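Local coordinates for protein oxidoreductase (Methanosarcina mazei, PDB 3KA7) that binds flavin-adenine dinucleotide and probably acts as a flavin-dependent oxidoreductase of the amine oxidoreductase family, at residues 16-19 and 20-23; 136-139 and 140-143; 150-153 and 154-158; 172-175 and 176-180; 351-354 and 355-359. All coordinates share one frame; numbering follows the deposited sequence.

Overall arrangement
Five local contacts, each along a helix or at its end, sample two ends of a flavoprotein. Contact 1 closes the first helix of the FAD-binding beta-alpha-beta unit, with the A16 side chain about 11 Å from the bound FAD. Contacts 2, 3 and 4 form a helical group whose centres lie about 31 to 42 Å from that of contact 1. Contact 2 touches both others: the I142 CD1 to A155 CB distance is 3.5 Å, and S136 O lies 2.9 Å from V172 N, probably a hydrogen bond; contacts 3 and 4 meet as well, at F158 and I178. In contact 4, the I178 side chain is about 11 Å from FAD. Contact 5 ends a helix on the mixed sheet, its nearest atoms about 9 Å from those of contact 3.

Contact 1 of 5, residues 16-19 and 20-23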
loop_
_atom_site.group_PDB
_atom_site.type_symbol
_atom_site.label_atom_id
_atom_site.label_comp_id
_atom_site.label_asym_id
_atom_site.label_seq_id
_atom_site.Cartn_x
_atom_site.Cartn_y
_atom_site.Cartn_z
ATOM N N ALA A 16 -7.501 -1.801 16.968
ATOM C CA ALA A 16 -7.356 -1.615 18.416
ATOM C C ALA A 16 -7.861 -0.243 18.850
ATOM O O ALA A 16 -8.542 -0.115 19.894
ATOM C CB ALA A 16 -5.896 -1.814 18.834
ATOM N N ALA A 17 -7.533 0.781 18.066
ATOM C CA ALA A 17 -7.980 2.150 18.373
ATOM C C ALA A 17 -9.505 2.238 18.373
ATOM O O ALA A 17 -10.100 2.756 19.326
ATOM C CB ALA A 17 -7.378 3.158 17.403
ATOM N N ARG A 18 -10.148 1.713 17.328
ATOM C CA ARG A 18 -11.609 1.758 17.261
ATOM C C ARG A 18 -12.283 0.882 18.324
ATOM O O ARG A 18 -13.266 1.296 18.942
ATOM C CB ARG A 18 -12.110 1.369 15.862
ATOM C CG ARG A 18 -13.635 1.386 15.736
ATOM C CD ARG A 18 -14.160 2.810 15.698
ATOM N NE ARG A 18 -15.598 2.869 15.954
ATOM C CZ ARG A 18 -16.135 2.925 17.171
ATOM N NH1 ARG A 18 -15.355 2.936 18.250
ATOM N NH2 ARG A 18 -17.451 2.976 17.313
ATOM N N LEU A 19 -11.775 -0.327 18.530
ATOM C CA LEU A 19 -12.382 -1.233 19.513
ATOM C C LEU A 19 -12.274 -0.706 20.944
ATOM O O LEU A 19 -13.200 -0.865 21.746
ATOM C CB LEU A 19 -11.771 -2.635 19.440
ATOM C CG LEU A 19 -12.137 -3.430 18.195
ATOM C CD1 LEU A 19 -11.255 -4.667 18.132
ATOM C CD2 LEU A 19 -13.626 -3.794 18.177
ATOM N N SER A 20 -11.143 -0.094 21.268
ATOM C CA SER A 20 -10.964 0.459 22.616
ATOM C C SER A 20 -11.881 1.666 22.843
ATOM O O SER A 20 -12.449 1.844 23.922
ATOM C CB SER A 20 -9.500 0.807 22.884
ATOM O OG SER A 20 -9.044 1.862 22.071
ATOM N N LYS A 21 -12.025 2.497 21.823
ATOM C CA LYS A 21 -12.955 3.616 21.901
ATOM C C LYS A 21 -14.389 3.113 22.045
ATOM O O LYS A 21 -15.228 3.730 22.718
ATOM C CB LYS A 21 -12.835 4.461 20.647
ATOM C CG LYS A 21 -13.541 5.797 20.742
ATOM C CD LYS A 21 -13.455 6.527 19.426
ATOM C CE LYS A 21 -14.549 7.572 19.331
ATOM N NZ LYS A 21 -14.418 8.559 20.426
ATOM N N ALA A 22 -14.661 1.985 21.399
ATOM C CA ALA A 22 -15.979 1.364 21.389
ATOM C C ALA A 22 -16.326 0.701 22.724
ATOM O O ALA A 22 -17.404 0.129 22.875
ATOM C CB ALA A 22 -16.052 0.355 20.252
ATOM N N GLY A 23 -15.415 0.776 23.692
ATOM C CA GLY A 23 -15.698 0.277 25.033
ATOM C C GLY A 23 -15.234 -1.139 25.312
ATOM O O GLY A 23 -15.643 -1.743 26.297
#
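R18 reaches one turn ahead to A22 along the last stretch of helix 10-21, although its CB starts out pointing away from the segment it will meet. CG leaves anti to the backbone N, and the bend at the next bond (chi2 73°) turns the chain toward the helix end, where CD and NE carry it out to the guanidinium. CZ then comes 4.0 Å from A22 CB. NH1 makes the closer approach, 3.3 Å from A22 CB, and it also lies 3.8 Å from K21 CB. Both methylene and methyl carbons sit obliquely to the guanidinium, whose plane meets K21 C at its edge. Side chains of V72 and M420 touch R18 from elsewhere in the chain. This helix is the crossover of the beta-alpha-beta unit made with strands 2-6 and 25-29, the nucleotide-binding element of a Rossmann-type fold, and it ends in a Schellman motif: G23 has positive phi and its N bonds to S20 O. Just before that end, A22 N donates to R18 O over 2.9 Å, so R18 holds the last turn by its carbonyl while its side chain lies against the same residue. On another side, S20 OG lies within hydrogen-bonding distance of both A16 O (3.0 Å) and A17 O (3.1 Å), and its one proton could serve either; the S20 N-H bonds to A16 O.

Contact 2 of 5, residues 136-139 and 140-143; sequences SSLQ and AWIK
W141 turns its indole obliquely to L138, whose CD1 comes within 4.4 Å of the ring atom CE3, belonging clearly to neither face nor edge. Beyond the two segments the same indole meets the ring of F176 edge-to-face and touches P133 and V172. The other flat group is the Q139 amide. It is carried on an extended chain that lies beside that of K143, both pointing the same way: K143 CE is 3.7 Å from Q139 CG, while the lysine CG lies against the Q139 carbonyl. At the ends, Q139 NE2 and K143 NZ are 3.6 Å apart, two donors that make no bond with each other. Q139 also touches S167 and D168, in the loop before helix 172-185. All of this occupies the opening turns of helix 138-145, which begins with a classical N-cap. S137 stands at the cap position, and with chi1 at 70° its OG swings round to accept from A140 N at 3.1 Å, a nearly straight bond (N-H...O 161°). The S137 carbonyl takes two donors, W141 N from inside the helix and the S136 hydroxyl, 3.2 Å away from S137 O, from the chain leading into it. One step on, I142 N donates to L138 O, and the two side chains cross obliquely, L138 CG standing 3.8 Å from I142 CD1. The buried isoleucine continues from there onto L151 of helix 149-163.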
loop_
_atom_site.group_PDB
_atom_site.type_symbol
_atom_site.label_atom_id
_atom_site.label_comp_id
_atom_site.label_asym_id
_atom_site.label_seq_id
_atom_site.Cartn_x
_atom_site.Cartn_y
_atom_site.Cartn_z
ATOM N N SER A 136 -12.149 -7.369 -18.248
ATOM C CA SER A 136 -10.830 -7.554 -18.857
ATOM C C SER A 136 -9.798 -6.837 -18.009
ATOM O O SER A 136 -10.155 -6.129 -17.076
ATOM C CB SER A 136 -10.790 -6.983 -20.274
ATOM O OG SER A 136 -10.902 -5.568 -20.262
ATOM N N SER A 137 -8.521 -7.010 -18.336
ATOM C CA SER A 137 -7.494 -6.250 -17.646
ATOM C C SER A 137 -7.556 -4.808 -18.128
ATOM O O SER A 137 -8.126 -4.510 -19.184
ATOM C CB SER A 137 -6.106 -6.817 -17.926
ATOM O OG SER A 137 -5.720 -6.587 -19.267
ATOM N N LEU A 138 -6.947 -3.920 -17.354
ATOM C CA LEU A 138 -6.859 -2.522 -17.729
ATOM C C LEU A 138 -6.173 -2.404 -19.079
ATOM O O LEU A 138 -6.605 -1.637 -19.936
ATOM C CB LEU A 138 -6.057 -1.755 -16.676
ATOM C CG LEU A 138 -5.777 -0.288 -17.026
ATOM C CD1 LEU A 138 -7.076 0.520 -17.173
ATOM C CD2 LEU A 138 -4.872 0.357 -16.016
ATOM N N GLN A 139 -5.082 -3.142 -19.263
ATOM C CA GLN A 139 -4.319 -3.034 -20.507
ATOM C C GLN A 139 -5.195 -3.406 -21.693
ATOM O O GLN A 139 -5.196 -2.723 -22.725
ATOM C CB GLN A 139 -3.103 -3.951 -20.470
ATOM C CG GLN A 139 -2.311 -3.943 -21.773
ATOM C CD GLN A 139 -1.003 -4.706 -21.663
ATOM O OE1 GLN A 139 -0.121 -4.334 -20.897
ATOM N NE2 GLN A 139 -0.877 -5.780 -22.432
ATOM N N ALA A 140 -5.943 -4.496 -21.541
ATOM C CA ALA A 140 -6.800 -4.970 -22.616
ATOM C C ALA A 140 -7.846 -3.915 -22.940
ATOM O O ALA A 140 -8.110 -3.652 -24.112
ATOM C CB ALA A 140 -7.465 -6.279 -22.245
ATOM N N TRP A 141 -8.456 -3.326 -21.912
ATOM C CA TRP A 141 -9.454 -2.269 -22.142
ATOM C C TRP A 141 -8.857 -1.034 -22.842
ATOM O O TRP A 141 -9.408 -0.539 -23.827
ATOM C CB TRP A 141 -10.185 -1.875 -20.843
ATOM C CG TRP A 141 -11.181 -0.813 -21.084
ATOM C CD1 TRP A 141 -12.462 -0.968 -21.546
ATOM C CD2 TRP A 141 -10.985 0.595 -20.916
ATOM N NE1 TRP A 141 -13.072 0.260 -21.671
ATOM C CE2 TRP A 141 -12.185 1.234 -21.296
ATOM C CE3 TRP A 141 -9.916 1.375 -20.470
ATOM C CZ2 TRP A 141 -12.341 2.617 -21.247
ATOM C CZ3 TRP A 141 -10.075 2.760 -20.429
ATOM C CH2 TRP A 141 -11.281 3.359 -20.810
ATOM N N ILE A 142 -7.722 -0.542 -22.353
ATOM C CA ILE A 142 -7.106 0.613 -22.973
ATOM C C ILE A 142 -6.898 0.343 -24.461
ATOM O O ILE A 142 -7.261 1.168 -25.302
ATOM C CB ILE A 142 -5.742 0.944 -22.340
ATOM C CG1 ILE A 142 -5.949 1.466 -20.913
ATOM C CG2 ILE A 142 -5.016 1.989 -23.192
ATOM C CD1 ILE A 142 -4.648 1.597 -20.110
ATOM N N LYS A 143 -6.345 -0.823 -24.769
ATOM C CA LYS A 143 -6.024 -1.196 -26.152
ATOM C C LYS A 143 -7.267 -1.226 -27.043
ATOM O O LYS A 143 -7.191 -0.960 -28.253
ATOM C CB LYS A 143 -5.303 -2.548 -26.189
ATOM C CG LYS A 143 -3.855 -2.491 -25.710
ATOM C CD LYS A 143 -3.136 -3.801 -25.956
ATOM C CE LYS A 143 -1.698 -3.729 -25.464
ATOM N NZ LYS A 143 -0.910 -4.914 -25.917
#

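Contact 3 of 5, residues 150-153 and 154-158; sequences WLIK and FADSF
W150 and F154 both set CG anti to the backbone N (chi1 157° and 174°), which sends the two aromatic groups down the same side of helix 149-163, one turn apart, and a W150 chi2 of -123° turns the six-membered ring toward F154 CB. The pairing is an i to i+4 aromatic contact with a CH-pi interaction at its base: F154 CB lies 3.8 Å from the centroid of the six-membered ring of W150, almost straight above it. Further out the rings stand obliquely, their centroids 5.3 Å apart. The ordinary helical bond from F154 N to W150 O (2.9 Å) runs beneath them. F109, from a neighbouring loop, grips both partners, stacking on F154 and accepting from W150 NE1 through its backbone carbonyl, while V86 of strand 85-89 touches both residues. The helix thus lays an aromatic flank against that strand. Another flank, with L151, I152 and A155, faces I142 of helix 138-145. S157 OG is hydrogen-bonded to N308 O. On the more exposed side I152 and D156 are also one turn apart; D156 OD1 bonds to S167 OG, and D156 OD2 lies 4.1 Å from I152 CG2.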
loop_
_atom_site.group_PDB
_atom_site.type_symbol
_atom_site.label_atom_id
_atom_site.label_comp_id
_atom_site.label_asym_id
_atom_site.label_seq_id
_atom_site.Cartn_x
_atom_site.Cartn_y
_atom_site.Cartn_z
ATOM N N TRP A 150 1.539 5.118 -25.687
ATOM C CA TRP A 150 1.669 6.024 -24.533
ATOM C C TRP A 150 0.749 5.638 -23.379
ATOM O O TRP A 150 1.161 5.617 -22.219
ATOM C CB TRP A 150 1.405 7.479 -24.943
ATOM C CG TRP A 150 0.982 8.428 -23.818
ATOM C CD1 TRP A 150 -0.159 9.187 -23.773
ATOM C CD2 TRP A 150 1.694 8.712 -22.602
ATOM N NE1 TRP A 150 -0.204 9.915 -22.608
ATOM C CE2 TRP A 150 0.926 9.649 -21.876
ATOM C CE3 TRP A 150 2.902 8.259 -22.056
ATOM C CZ2 TRP A 150 1.323 10.142 -20.631
ATOM C CZ3 TRP A 150 3.300 8.754 -20.819
ATOM C CH2 TRP A 150 2.514 9.688 -20.124
ATOM N N LEU A 151 -0.505 5.332 -23.686
ATOM C CA LEU A 151 -1.425 5.030 -22.606
ATOM C C LEU A 151 -1.041 3.746 -21.863
ATOM O O LEU A 151 -1.285 3.649 -20.657
ATOM C CB LEU A 151 -2.879 4.966 -23.093
ATOM C CG LEU A 151 -3.469 6.279 -23.600
ATOM C CD1 LEU A 151 -4.974 6.063 -23.869
ATOM C CD2 LEU A 151 -3.231 7.409 -22.597
ATOM N N ILE A 152 -0.452 2.774 -22.562
ATOM C CA ILE A 152 -0.013 1.528 -21.903
ATOM C C ILE A 152 1.218 1.775 -21.029
ATOM O O ILE A 152 1.293 1.283 -19.901
ATOM C CB ILE A 152 0.246 0.372 -22.898
ATOM C CG1 ILE A 152 -1.049 0.029 -23.653
ATOM C CG2 ILE A 152 0.724 -0.868 -22.161
ATOM C CD1 ILE A 152 -2.221 -0.256 -22.730
ATOM N N LYS A 153 2.172 2.553 -21.537
ATOM C CA LYS A 153 3.337 2.923 -20.718
ATOM C C LYS A 153 2.889 3.673 -19.465
ATOM O O LYS A 153 3.374 3.406 -18.355
ATOM C CB LYS A 153 4.307 3.808 -21.509
ATOM C CG LYS A 153 4.731 3.205 -22.822
ATOM C CD LYS A 153 5.473 1.921 -22.615
ATOM C CE LYS A 153 6.913 2.180 -22.246
ATOM N NZ LYS A 153 7.706 0.908 -22.238
ATOM N N PHE A 154 1.975 4.623 -19.651
ATOM C CA PHE A 154 1.467 5.438 -18.552
ATOM C C PHE A 154 0.731 4.542 -17.561
ATOM O O PHE A 154 0.978 4.604 -16.362
ATOM C CB PHE A 154 0.543 6.538 -19.102
ATOM C CG PHE A 154 -0.139 7.350 -18.044
ATOM C CD1 PHE A 154 0.593 8.095 -17.144
ATOM C CD2 PHE A 154 -1.528 7.380 -17.961
ATOM C CE1 PHE A 154 -0.029 8.840 -16.164
ATOM C CE2 PHE A 154 -2.162 8.125 -16.990
ATOM C CZ PHE A 154 -1.403 8.863 -16.082
ATOM N N ALA A 155 -0.153 3.688 -18.074
ATOM C CA ALA A 155 -0.908 2.759 -17.211
ATOM C C ALA A 155 0.015 1.837 -16.422
ATOM O O ALA A 155 -0.203 1.602 -15.226
ATOM C CB ALA A 155 -1.881 1.947 -18.029
ATOM N N ASP A 156 1.045 1.305 -17.078
ATOM C CA ASP A 156 1.982 0.418 -16.374
ATOM C C ASP A 156 2.717 1.162 -15.266
ATOM O O ASP A 156 3.009 0.601 -14.214
ATOM C CB ASP A 156 3.011 -0.183 -17.334
ATOM C CG ASP A 156 2.516 -1.429 -18.039
ATOM O OD1 ASP A 156 1.468 -1.998 -17.641
ATOM O OD2 ASP A 156 3.194 -1.847 -19.003
ATOM N N SER A 157 3.053 2.425 -15.512
ATOM C CA SER A 157 3.714 3.228 -14.489
ATOM C C SER A 157 2.773 3.475 -13.304
ATOM O O SER A 157 3.137 3.279 -12.137
ATOM C CB SER A 157 4.195 4.543 -15.091
ATOM O OG SER A 157 4.767 5.377 -14.102
ATOM N N PHE A 158 1.549 3.889 -13.598
ATOM C CA PHE A 158 0.576 4.085 -12.543
ATOM C C PHE A 158 0.341 2.804 -11.745
ATOM O O PHE A 158 0.347 2.831 -10.516
ATOM C CB PHE A 158 -0.755 4.591 -13.102
ATOM C CG PHE A 158 -1.854 4.561 -12.098
ATOM C CD1 PHE A 158 -1.937 5.540 -11.127
ATOM C CD2 PHE A 158 -2.776 3.531 -12.092
ATOM C CE1 PHE A 158 -2.950 5.507 -10.177
ATOM C CE2 PHE A 158 -3.785 3.490 -11.148
ATOM C CZ PHE A 158 -3.865 4.480 -10.185
#

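Contact 4 of 5, residues 172-175 and 176-180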
loop_
_atom_site.group_PDB
_atom_site.type_symbol
_atom_site.label_atom_id
_atom_site.label_comp_id
_atom_site.label_asym_id
_atom_site.label_seq_id
_atom_site.Cartn_x
_atom_site.Cartn_y
_atom_site.Cartn_z
ATOM N N VAL A 172 -9.947 -4.135 -15.026
ATOM C CA VAL A 172 -10.263 -2.760 -15.399
ATOM C C VAL A 172 -11.268 -2.163 -14.422
ATOM O O VAL A 172 -11.160 -0.992 -14.051
ATOM C CB VAL A 172 -10.761 -2.645 -16.867
ATOM C CG1 VAL A 172 -12.103 -3.374 -17.058
ATOM C CG2 VAL A 172 -10.869 -1.184 -17.297
ATOM N N GLU A 173 -12.237 -2.964 -13.976
ATOM C CA GLU A 173 -13.232 -2.441 -13.034
ATOM C C GLU A 173 -12.619 -1.996 -11.696
ATOM O O GLU A 173 -13.130 -1.081 -11.049
ATOM C CB GLU A 173 -14.368 -3.449 -12.812
ATOM C CG GLU A 173 -13.917 -4.750 -12.180
ATOM C CD GLU A 173 -13.600 -5.842 -13.200
ATOM O OE1 GLU A 173 -13.741 -7.035 -12.839
ATOM O OE2 GLU A 173 -13.203 -5.535 -14.344
ATOM N N GLU A 174 -11.542 -2.646 -11.268
ATOM C CA GLU A 174 -10.870 -2.234 -10.036
ATOM C C GLU A 174 -10.278 -0.846 -10.246
ATOM O O GLU A 174 -10.341 0.010 -9.360
ATOM C CB GLU A 174 -9.773 -3.244 -9.663
ATOM C CG GLU A 174 -8.998 -2.929 -8.380
ATOM C CD GLU A 174 -9.809 -3.197 -7.115
ATOM O OE1 GLU A 174 -10.867 -3.866 -7.215
ATOM O OE2 GLU A 174 -9.376 -2.753 -6.021
ATOM N N VAL A 175 -9.674 -0.638 -11.418
ATOM C CA VAL A 175 -9.024 0.627 -11.708
ATOM C C VAL A 175 -10.043 1.748 -11.756
ATOM O O VAL A 175 -9.791 2.856 -11.276
ATOM C CB VAL A 175 -8.243 0.583 -13.027
ATOM C CG1 VAL A 175 -7.628 1.970 -13.328
ATOM C CG2 VAL A 175 -7.161 -0.475 -12.946
ATOM N N PHE A 176 -11.212 1.479 -12.326
ATOM C CA PHE A 176 -12.235 2.531 -12.335
ATOM C C PHE A 176 -12.834 2.850 -10.950
ATOM O O PHE A 176 -13.201 3.989 -10.698
ATOM C CB PHE A 176 -13.284 2.307 -13.436
ATOM C CG PHE A 176 -12.795 2.726 -14.786
ATOM C CD1 PHE A 176 -12.827 4.060 -15.165
ATOM C CD2 PHE A 176 -12.216 1.805 -15.642
ATOM C CE1 PHE A 176 -12.330 4.457 -16.387
ATOM C CE2 PHE A 176 -11.710 2.199 -16.879
ATOM C CZ PHE A 176 -11.770 3.537 -17.246
ATOM N N GLU A 177 -12.897 1.865 -10.050
ATOM C CA GLU A 177 -13.255 2.141 -8.644
ATOM C C GLU A 177 -12.185 2.999 -7.958
ATOM O O GLU A 177 -12.503 3.932 -7.218
ATOM C CB GLU A 177 -13.500 0.834 -7.857
ATOM C CG GLU A 177 -13.986 1.042 -6.402
ATOM C CD GLU A 177 -15.403 1.614 -6.300
ATOM O OE1 GLU A 177 -16.165 1.525 -7.297
ATOM O OE2 GLU A 177 -15.763 2.132 -5.212
ATOM N N ILE A 178 -10.914 2.694 -8.220
ATOM C CA ILE A 178 -9.813 3.503 -7.714
ATOM C C ILE A 178 -9.954 4.944 -8.217
ATOM O O ILE A 178 -9.787 5.918 -7.462
ATOM C CB ILE A 178 -8.445 2.904 -8.125
ATOM C CG1 ILE A 178 -8.172 1.637 -7.301
ATOM C CG2 ILE A 178 -7.322 3.946 -7.933
ATOM C CD1 ILE A 178 -6.916 0.870 -7.697
ATOM N N ILE A 179 -10.268 5.084 -9.500
ATOM C CA ILE A 179 -10.455 6.400 -10.077
ATOM C C ILE A 179 -11.618 7.121 -9.397
ATOM O O ILE A 179 -11.538 8.316 -9.121
ATOM C CB ILE A 179 -10.678 6.285 -11.600
ATOM C CG1 ILE A 179 -9.359 5.910 -12.280
ATOM C CG2 ILE A 179 -11.240 7.569 -12.194
ATOM C CD1 ILE A 179 -9.506 5.698 -13.748
ATOM N N GLU A 180 -12.706 6.404 -9.133
ATOM C CA GLU A 180 -13.854 7.022 -8.481
ATOM C C GLU A 180 -13.438 7.528 -7.104
ATOM O O GLU A 180 -13.908 8.566 -6.646
ATOM C CB GLU A 180 -15.040 6.047 -8.369
ATOM C CG GLU A 180 -16.370 6.754 -8.086
ATOM C CD GLU A 180 -16.764 7.763 -9.178
ATOM O OE1 GLU A 180 -16.370 7.592 -10.356
ATOM O OE2 GLU A 180 -17.490 8.725 -8.850
#
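V172 and F176 cross at a slant, with the valine meeting the ring at its rim. V172 CG2, placed anti to its own backbone N by a chi1 of 65°, lies in the plane of the ring at its edge, 3.5 Å from F176 CE2. The carbonyl of V172 is at the edge too, near the ring plane, with V172 O 3.4 Å from F176 CD2. That oxygen also accepts the F176 N-H, so one residue borders the phenyl ring with both a methyl group and a carbonyl. A second crossing is looser: V175 CG1 stands 4.2 Å from I179 CD1, while I179 CG1 presses closer to the backbone, 3.2 Å from V175 O. I178 points toward the preceding turn and rests its CG1 at 3.4 Å from E174 O. These are i to i+4 pairs in the opening turns of helix 172-185. Its valines pack on helix 138-145, and I178 touches I407, its side chain about 11 Å from the flavin. The glutamates use other partners: E174 OE2 accepts from G405 N, E173 OE2 from G135 N, and E177 bridges R132 outside the helix and R184 further along it. Within the two segments, then, cohesion comes from apolar contacts and backbone hydrogen bonds, whereas most of the carboxylates tie the helix outward; the negative charge of E173, in the first turn, would also be expected to suit the positive end of the helix dipole.

Contact 5 of 5, residues 351-354 and 355-359; sequences EDLK and EIFPG
D352 joins E355 and I356 through a single carbonyl oxygen, and such backbone hydrogen bonds come first here. I356 N donates to D352 O at 2.8 Å as a regular helical bond, while E355 N approaches D352 O from above the carbonyl plane, 61° out of it. F357 N then closes on L353 O at 2.8 Å. F357 is the first residue to leave helical angles, and P358, having no N-H, cannot extend the pattern; its CA instead settles 3.3 Å from K354 O. Charged groups make up the second set. K354 NZ reaches back to E351 OE1 in a salt bridge of 3.6 Å. The carboxylates of D352 and E355 come within 4.6 Å of each other (OD1 to OE1), but R305 binds both, so its positive charge would offset their proximity. D352 OD2 further accepts from the backbone N-H groups of R306 and I307. A water donates to E351 O and, weakly, to E355 OE2, bridging successive turns. Apolar contacts form the third set. The I356 side chain lies along the preceding turn, its CD1 4.0 Å from D352 CB, and I356 CG2 sits over the centre of the F357 ring, 3.5 Å above its plane. L353 lies more loosely beside that phenyl group. All three apolar side chains face the mixed beta-sheet, where helix 342-356 packs: L353 and I356 on I307 of strand 307-311, F357 on V310 of the same strand, and L353 and F357 together on Y362 of strand 362-370.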
loop_
_atom_site.group_PDB
_atom_site.type_symbol
_atom_site.label_atom_id
_atom_site.label_comp_id
_atom_site.label_asym_id
_atom_site.label_seq_id
_atom_site.Cartn_x
_atom_site.Cartn_y
_atom_site.Cartn_z
ATOM N N GLU A 351 20.384 1.237 -13.188
ATOM C CA GLU A 351 20.604 1.790 -14.523
ATOM C C GLU A 351 19.565 2.862 -14.821
ATOM O O GLU A 351 19.887 3.904 -15.407
ATOM C CB GLU A 351 20.500 0.700 -15.592
ATOM C CG GLU A 351 21.532 -0.397 -15.440
ATOM C CD GLU A 351 22.903 0.162 -15.174
ATOM O OE1 GLU A 351 23.436 0.870 -16.057
ATOM O OE2 GLU A 351 23.446 -0.090 -14.074
ATOM N N ASP A 352 18.314 2.601 -14.422
ATOM C CA ASP A 352 17.228 3.565 -14.643
ATOM C C ASP A 352 17.519 4.917 -14.001
ATOM O O ASP A 352 17.160 5.949 -14.565
ATOM C CB ASP A 352 15.885 3.070 -14.075
ATOM C CG ASP A 352 15.230 2.000 -14.935
ATOM O OD1 ASP A 352 15.536 1.911 -16.146
ATOM O OD2 ASP A 352 14.390 1.255 -14.379
ATOM N N LEU A 353 18.105 4.890 -12.801
ATOM C CA LEU A 353 18.420 6.102 -12.029
ATOM C C LEU A 353 19.280 7.077 -12.835
ATOM O O LEU A 353 19.090 8.289 -12.781
ATOM C CB LEU A 353 19.155 5.732 -10.737
ATOM C CG LEU A 353 18.364 4.982 -9.668
ATOM C CD1 LEU A 353 19.237 4.748 -8.429
ATOM C CD2 LEU A 353 17.117 5.775 -9.311
ATOM N N LYS A 354 20.219 6.530 -13.592
ATOM C CA LYS A 354 21.133 7.353 -14.377
ATOM C C LYS A 354 20.399 8.091 -15.493
ATOM O O LYS A 354 20.824 9.166 -15.918
ATOM C CB LYS A 354 22.230 6.475 -14.974
ATOM C CG LYS A 354 23.032 5.695 -13.942
ATOM C CD LYS A 354 24.008 4.748 -14.652
ATOM C CE LYS A 354 24.673 3.779 -13.681
ATOM N NZ LYS A 354 25.751 3.020 -14.377
ATOM N N GLU A 355 19.300 7.503 -15.956
ATOM C CA GLU A 355 18.518 8.064 -17.060
ATOM C C GLU A 355 17.409 8.980 -16.554
ATOM O O GLU A 355 17.035 9.946 -17.217
ATOM C CB GLU A 355 17.955 6.941 -17.939
ATOM C CG GLU A 355 19.056 6.124 -18.635
ATOM C CD GLU A 355 18.554 4.930 -19.436
ATOM O OE1 GLU A 355 17.351 4.601 -19.398
ATOM O OE2 GLU A 355 19.390 4.301 -20.112
ATOM N N ILE A 356 16.887 8.668 -15.371
ATOM C CA ILE A 356 15.877 9.499 -14.728
ATOM C C ILE A 356 16.507 10.775 -14.174
ATOM O O ILE A 356 15.973 11.864 -14.336
ATOM C CB ILE A 356 15.149 8.727 -13.590
ATOM C CG1 ILE A 356 14.469 7.466 -14.152
ATOM C CG2 ILE A 356 14.126 9.620 -12.932
ATOM C CD1 ILE A 356 14.014 6.459 -13.059
ATOM N N PHE A 357 17.668 10.634 -13.549
ATOM C CA PHE A 357 18.286 11.741 -12.832
ATOM C C PHE A 357 19.709 12.011 -13.319
ATOM O O PHE A 357 20.629 12.067 -12.516
ATOM C CB PHE A 357 18.304 11.425 -11.332
ATOM C CG PHE A 357 16.934 11.307 -10.720
ATOM C CD1 PHE A 357 16.017 12.338 -10.854
ATOM C CD2 PHE A 357 16.573 10.178 -9.997
ATOM C CE1 PHE A 357 14.757 12.255 -10.284
ATOM C CE2 PHE A 357 15.302 10.085 -9.424
ATOM C CZ PHE A 357 14.403 11.121 -9.569
ATOM N N PRO A 358 19.888 12.185 -14.636
ATOM C CA PRO A 358 21.236 12.343 -15.162
ATOM C C PRO A 358 21.986 13.541 -14.564
ATOM O O PRO A 358 21.444 14.644 -14.466
ATOM C CB PRO A 358 21.010 12.524 -16.673
ATOM C CG PRO A 358 19.646 13.094 -16.785
ATOM C CD PRO A 358 18.863 12.379 -15.679
ATOM N N GLY A 359 23.226 13.307 -14.152
ATOM C CA GLY A 359 24.086 14.390 -13.680
ATOM C C GLY A 359 23.730 14.929 -12.310
ATOM O O GLY A 359 24.376 15.860 -11.817
HETATM O O HOH W 1 21.517 3.687 -17.602
#